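Local coordinates for fiber protein (Raptor adenovirus a, PDB 5FLD) that forms the trimeric head domain of the adenovirus fibre, which probably attaches the virion to a receptor on the host cell, at residues E117-Q122 with V135-S140; L105-T110 with H149-H154. The protein carries 2 engineered substitutions. One frame throughout, in Å; residues are numbered along the deposited sequence. Where two conformers were deposited one is given.

Contact 1 (E117-Q122 with V135-S140); sequences ELCMMQ and VLRSES
R137 takes hold of E117 side-on, where the hairpin of strands 114-125 and 131-136 runs out into the loop after L136. Its NH2 reaches OE2 of E117 over 2.8 Å, on the syn lone pair and in the guanidinium plane, nearly straight at 172°. NE meets OE1 of E117 less squarely, at 135°, with OE1 tilted out of the guanidinium plane. The bend of the arginine chain at CG-CD (chi3 48°) brings NE and NH2 round to the glutamate.

The tight part lies deeper. L136 N bonds to M120 O at 2.7 Å and M120 N returns to L136 O, an antiparallel hydrogen-bonded pair. One step on, the CE methyl of M121 rests on CG2 of V135 at 4.1 Å.

Toward the loop, water fills in: one molecule joins E117 OE1, L118 O and S138 N, and a second accepts from E139 N. There R137 O accepts a bond from R116 NE of a neighbouring subunit. R137 also lies against F108 in a cation-pi contact, while NH1 and NH2 of R137 each give a weak bond to E139 O. With so many partners, the ion pair probably keeps both charges and fixes the start of the loop.

Contact 2 (L105-T110 with H149-H154); sequences LCIFIT and HIVTVH
L105 O is gripped by two successive amides of the facing strand: V151 N at 2.8 Å, and T152 N more weakly at 3.5 Å. This is a classic beta bulge, with V151 and T152 together opposite L105, in an antiparallel pair of the fibre-head sheet. V151 takes a helical backbone conformation (psi -52°), which shifts the register by one residue, and L105 N bonds to T152 O.

Beyond the bulge, from C106 to I107, the pairing is regular. I107 and H149 exchange two bonds of 2.8 Å, I107 N to H149 O and H149 N to I107 O. Between that pair and the bulge, C106 and I150 form a non-hydrogen-bonded pair, and the CA of C106 approaches H149 O in a CA-H...O contact.

The extra residue puts the V151 side chain on the same face as L105 and I107, where its two methyls part company. CG1, anti to the backbone N (chi1 179°), lies alongside CD2 of L105 at 4.1 Å. CG2 packs more closely, 3.5 Å from CD1 of I107, whose side chain crosses it at a slant. L136 of a neighbouring subunit packs on both L105 and V151, so the bulge lies at the trimer interface. C106 and I150 point to the other face, toward M121.

Farther along, the imidazole of H149 is tethered through ND1 to the hydroxyl of T72. Its other nitrogen is approached by a methyl at the ring edge, near the ring plane: CD1 of I109 stands 3.4 Å from NE2 of H149.

In the fold
The two contacts lie about 10 Å apart, centre to centre, in one antiparallel sheet, where strand 102-109 is the neighbour of both 114-125 and 147-159. The strand order is therefore 131-136, 114-125, 102-109, 147-159. Both segments of contact 1 fall, in sequence, between the two segments of contact 2. They touch directly: E117 N lies 2.9 Å from C106 O, a probable hydrogen bond, and CE of M121 packs on C106 and I150. L118 and M120 of contact 1 and L105 and V151 of contact 2 also meet neighbouring subunits, so this sheet contributes both to the interior of each subunit and to the trimeric assembly.

Contact 1 (E117-Q122 with V135-S140)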
loop_
_atom_site.group_PDB
_atom_site.type_symbol
_atom_site.label_atom_id
_atom_site.label_comp_id
_atom_site.label_asym_id
_atom_site.label_seq_id
_atom_site.Cartn_x
_atom_site.Cartn_y
_atom_site.Cartn_z
ATOM N N GLU A 117 -4.232 -12.219 -3.731
ATOM C CA GLU A 117 -4.668 -11.297 -2.650
ATOM C C GLU A 117 -3.668 -10.200 -2.409
ATOM O O GLU A 117 -2.463 -10.437 -2.366
ATOM C CB GLU A 117 -4.723 -12.025 -1.295
ATOM C CG GLU A 117 -5.687 -13.140 -1.183
ATOM C CD GLU A 117 -5.676 -13.797 0.164
ATOM O OE1 GLU A 117 -5.075 -13.282 1.136
ATOM O OE2 GLU A 117 -6.321 -14.831 0.249
ATOM N N LEU A 118 -4.167 -8.995 -2.139
ATOM C CA LEU A 118 -3.343 -7.974 -1.502
ATOM C C LEU A 118 -3.229 -8.291 -0.017
ATOM O O LEU A 118 -4.216 -8.619 0.635
ATOM C CB LEU A 118 -3.890 -6.535 -1.711
ATOM C CG LEU A 118 -3.811 -5.922 -3.109
ATOM C CD1 LEU A 118 -4.044 -4.417 -3.056
ATOM C CD2 LEU A 118 -2.463 -6.162 -3.727
ATOM N N CYS A 119 -2.010 -8.181 0.482
ATOM C CA CYS A 119 -1.620 -8.476 1.871
ATOM C C CYS A 119 -0.705 -7.390 2.360
ATOM O O CYS A 119 -0.118 -6.675 1.538
ATOM C CB CYS A 119 -0.806 -9.754 1.934
ATOM S SG CYS A 119 -1.663 -11.208 1.332
ATOM N N MET A 120 -0.512 -7.287 3.664
ATOM C CA MET A 120 0.545 -6.419 4.158
ATOM C C MET A 120 1.654 -7.295 4.719
ATOM O O MET A 120 1.399 -8.381 5.244
ATOM C CB MET A 120 0.031 -5.406 5.140
ATOM C CG MET A 120 -0.854 -4.365 4.421
ATOM S SD MET A 120 -1.080 -2.853 5.310
ATOM C CE MET A 120 0.423 -2.034 4.781
ATOM N N MET A 121 2.886 -6.837 4.547
ATOM C CA MET A 121 4.080 -7.571 5.016
ATOM C C MET A 121 4.958 -6.649 5.828
ATOM O O MET A 121 5.029 -5.465 5.545
ATOM C CB MET A 121 4.895 -8.037 3.832
ATOM C CG MET A 121 4.174 -8.964 2.918
ATOM S SD MET A 121 5.403 -9.548 1.726
ATOM C CE MET A 121 4.442 -10.940 1.257
ATOM N N GLN A 122 5.688 -7.211 6.797
ATOM C CA GLN A 122 6.499 -6.435 7.696
ATOM C C GLN A 122 7.607 -7.302 8.250
ATOM O O GLN A 122 7.354 -8.456 8.589
ATOM C CB GLN A 122 5.639 -5.920 8.853
ATOM C CG GLN A 122 6.356 -4.900 9.697
ATOM C CD GLN A 122 5.446 -4.265 10.728
ATOM O OE1 GLN A 122 4.362 -4.786 11.049
ATOM N NE2 GLN A 122 5.873 -3.127 11.241
ATOM N N VAL A 135 3.188 -11.814 7.422
ATOM C CA VAL A 135 2.273 -11.541 6.341
ATOM C C VAL A 135 0.893 -11.454 6.958
ATOM O O VAL A 135 0.440 -12.397 7.584
ATOM C CB VAL A 135 2.279 -12.631 5.258
ATOM C CG1 VAL A 135 1.359 -12.235 4.122
ATOM C CG2 VAL A 135 3.697 -12.888 4.791
ATOM N N LEU A 136 0.214 -10.320 6.765
ATOM C CA LEU A 136 -1.131 -10.147 7.300
ATOM C C LEU A 136 -2.144 -10.161 6.186
ATOM O O LEU A 136 -1.999 -9.446 5.189
ATOM C CB LEU A 136 -1.199 -8.843 8.092
ATOM C CG LEU A 136 -0.180 -8.651 9.205
ATOM C CD1 LEU A 136 -0.423 -7.318 9.900
ATOM C CD2 LEU A 136 -0.264 -9.784 10.209
ATOM N N ARG A 137 -3.185 -10.971 6.351
ATOM C CA ARG A 137 -4.193 -11.201 5.353
ATOM C C ARG A 137 -5.586 -10.858 5.901
ATOM O O ARG A 137 -5.752 -10.643 7.110
ATOM C CB ARG A 137 -4.227 -12.663 4.917
ATOM C CG ARG A 137 -2.916 -13.196 4.369
ATOM C CD ARG A 137 -3.004 -14.672 4.015
ATOM N NE ARG A 137 -4.182 -14.987 3.219
ATOM C CZ ARG A 137 -5.279 -15.601 3.667
ATOM N NH1 ARG A 137 -5.368 -16.026 4.923
ATOM N NH2 ARG A 137 -6.297 -15.814 2.843
ATOM N N SER A 138 -6.558 -10.830 5.012
ATOM C CA SER A 138 -7.959 -10.487 5.365
ATOM C C SER A 138 -8.750 -11.668 5.916
ATOM O O SER A 138 -9.534 -11.505 6.854
ATOM C CB SER A 138 -8.704 -9.916 4.152
ATOM O OG SER A 138 -10.102 -9.765 4.391
ATOM N N GLU A 139 -8.579 -12.853 5.318
ATOM C CA GLU A 139 -9.476 -13.990 5.585
ATOM C C GLU A 139 -8.783 -15.336 5.855
ATOM O O GLU A 139 -8.201 -15.927 4.933
ATOM C CB GLU A 139 -10.420 -14.136 4.383
ATOM C CG GLU A 139 -11.560 -15.127 4.579
ATOM C CD GLU A 139 -12.312 -15.439 3.291
ATOM O OE1 GLU A 139 -12.483 -14.530 2.437
ATOM O OE2 GLU A 139 -12.738 -16.611 3.143
ATOM N N SER A 140 -8.897 -15.840 7.086
ATOM C CA SER A 140 -8.396 -17.170 7.455
ATOM C C SER A 140 -9.128 -18.265 6.692
ATOM O O SER A 140 -10.357 -18.209 6.526
ATOM C CB SER A 140 -8.537 -17.465 8.971
ATOM O OG SER A 140 -7.656 -16.684 9.769
HETATM O O HOH W 1 -5.297 -10.725 2.297
HETATM O O HOH W 2 -7.704 -12.797 2.535
#

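Contact 2 (L105-T110 with H149-H154)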
loop_
_atom_site.group_PDB
_atom_site.type_symbol
_atom_site.label_atom_id
_atom_site.label_comp_id
_atom_site.label_asym_id
_atom_site.label_seq_id
_atom_site.Cartn_x
_atom_site.Cartn_y
_atom_site.Cartn_z
ATOM N N LEU A 105 1.142 -7.907 -3.404
ATOM C CA LEU A 105 0.200 -8.795 -4.055
ATOM C C LEU A 105 0.832 -10.175 -4.044
ATOM O O LEU A 105 1.941 -10.342 -4.554
ATOM C CB LEU A 105 -0.057 -8.368 -5.507
ATOM C CG LEU A 105 -1.050 -9.243 -6.280
ATOM C CD1 LEU A 105 -2.461 -9.221 -5.703
ATOM C CD2 LEU A 105 -1.079 -8.739 -7.716
ATOM N N CYS A 106 0.150 -11.126 -3.406
ATOM C CA CYS A 106 0.636 -12.486 -3.250
ATOM C C CYS A 106 -0.315 -13.465 -3.864
ATOM O O CYS A 106 -1.542 -13.242 -3.963
ATOM C CB CYS A 106 0.799 -12.842 -1.775
ATOM S SG CYS A 106 2.016 -11.751 -0.987
ATOM N N ILE A 107 0.268 -14.591 -4.253
ATOM C CA ILE A 107 -0.489 -15.729 -4.683
ATOM C C ILE A 107 -0.253 -16.844 -3.685
ATOM O O ILE A 107 0.899 -17.195 -3.400
ATOM C CB ILE A 107 -0.113 -16.226 -6.102
ATOM C CG1 ILE A 107 -0.404 -15.184 -7.201
ATOM C CG2 ILE A 107 -0.882 -17.482 -6.415
ATOM C CD1 ILE A 107 0.409 -15.410 -8.453
ATOM N N PHE A 108 -1.344 -17.398 -3.171
ATOM C CA PHE A 108 -1.318 -18.549 -2.264
ATOM C C PHE A 108 -1.858 -19.763 -2.976
ATOM O O PHE A 108 -3.003 -19.786 -3.421
ATOM C CB PHE A 108 -2.105 -18.320 -0.962
ATOM C CG PHE A 108 -1.589 -17.173 -0.140
ATOM C CD1 PHE A 108 -0.600 -17.357 0.791
ATOM C CD2 PHE A 108 -2.098 -15.877 -0.322
ATOM C CE1 PHE A 108 -0.095 -16.276 1.519
ATOM C CE2 PHE A 108 -1.582 -14.808 0.408
ATOM C CZ PHE A 108 -0.596 -15.001 1.319
ATOM N N ILE A 109 -1.011 -20.775 -3.104
ATOM C CA ILE A 109 -1.414 -22.037 -3.719
ATOM C C ILE A 109 -1.655 -23.023 -2.595
ATOM O O ILE A 109 -0.754 -23.324 -1.766
ATOM C CB ILE A 109 -0.311 -22.578 -4.650
ATOM C CG1 ILE A 109 0.036 -21.525 -5.705
ATOM C CG2 ILE A 109 -0.766 -23.895 -5.273
ATOM C CD1 ILE A 109 1.036 -21.986 -6.721
ATOM N N THR A 110 -2.866 -23.571 -2.581
ATOM C CA THR A 110 -3.190 -24.656 -1.671
ATOM C C THR A 110 -3.454 -25.898 -2.528
ATOM O O THR A 110 -3.409 -25.819 -3.748
ATOM C CB THR A 110 -4.429 -24.340 -0.800
ATOM O OG1 THR A 110 -5.599 -24.270 -1.622
ATOM C CG2 THR A 110 -4.222 -22.992 -0.079
ATOM N N HIS A 149 3.669 -17.010 -3.426
ATOM C CA HIS A 149 4.481 -16.252 -4.364
ATOM C C HIS A 149 4.243 -14.785 -4.171
ATOM O O HIS A 149 3.099 -14.379 -4.129
ATOM C CB HIS A 149 4.098 -16.582 -5.792
ATOM C CG HIS A 149 4.207 -18.024 -6.136
ATOM N ND1 HIS A 149 5.424 -18.657 -6.301
ATOM C CD2 HIS A 149 3.258 -18.969 -6.351
ATOM C CE1 HIS A 149 5.218 -19.923 -6.619
ATOM N NE2 HIS A 149 3.920 -20.140 -6.663
ATOM N N ILE A 150 5.299 -13.998 -4.054
ATOM C CA ILE A 150 5.147 -12.559 -4.047
ATOM C C ILE A 150 5.176 -12.070 -5.494
ATOM O O ILE A 150 6.193 -12.197 -6.170
ATOM C CB ILE A 150 6.229 -11.852 -3.236
ATOM C CG1 ILE A 150 6.248 -12.373 -1.796
ATOM C CG2 ILE A 150 6.041 -10.312 -3.343
ATOM C CD1 ILE A 150 7.243 -11.689 -0.901
ATOM N N VAL A 151 4.057 -11.545 -5.978
ATOM C CA VAL A 151 3.971 -11.007 -7.340
ATOM C C VAL A 151 4.684 -9.658 -7.422
ATOM O O VAL A 151 5.530 -9.412 -8.326
ATOM C CB VAL A 151 2.510 -10.886 -7.813
ATOM C CG1 VAL A 151 2.459 -10.292 -9.229
ATOM C CG2 VAL A 151 1.839 -12.263 -7.801
ATOM N N THR A 152 4.318 -8.756 -6.510
ATOM C CA THR A 152 4.968 -7.466 -6.427
ATOM C C THR A 152 4.773 -6.941 -4.998
ATOM O O THR A 152 3.818 -7.335 -4.310
ATOM C CB THR A 152 4.415 -6.511 -7.522
ATOM O OG1 THR A 152 5.399 -5.494 -7.764
ATOM C CG2 THR A 152 3.073 -5.989 -7.128
ATOM N N VAL A 153 5.698 -6.107 -4.555
ATOM C CA VAL A 153 5.630 -5.552 -3.204
ATOM C C VAL A 153 6.246 -4.157 -3.193
ATOM O O VAL A 153 7.235 -3.879 -3.881
ATOM C CB VAL A 153 6.309 -6.545 -2.210
ATOM C CG1 VAL A 153 7.738 -6.828 -2.613
ATOM C CG2 VAL A 153 6.261 -6.049 -0.770
ATOM N N HIS A 154 5.630 -3.263 -2.436
ATOM C CA HIS A 154 6.110 -1.895 -2.293
ATOM C C HIS A 154 7.385 -1.929 -1.470
ATOM O O HIS A 154 7.536 -2.809 -0.601
ATOM C CB HIS A 154 5.031 -1.025 -1.621
ATOM C CG HIS A 154 5.366 0.439 -1.579
ATOM N ND1 HIS A 154 5.308 1.259 -2.690
ATOM C CD2 HIS A 154 5.797 1.222 -0.563
ATOM C CE1 HIS A 154 5.685 2.482 -2.360
ATOM N NE2 HIS A 154 5.955 2.495 -1.068
#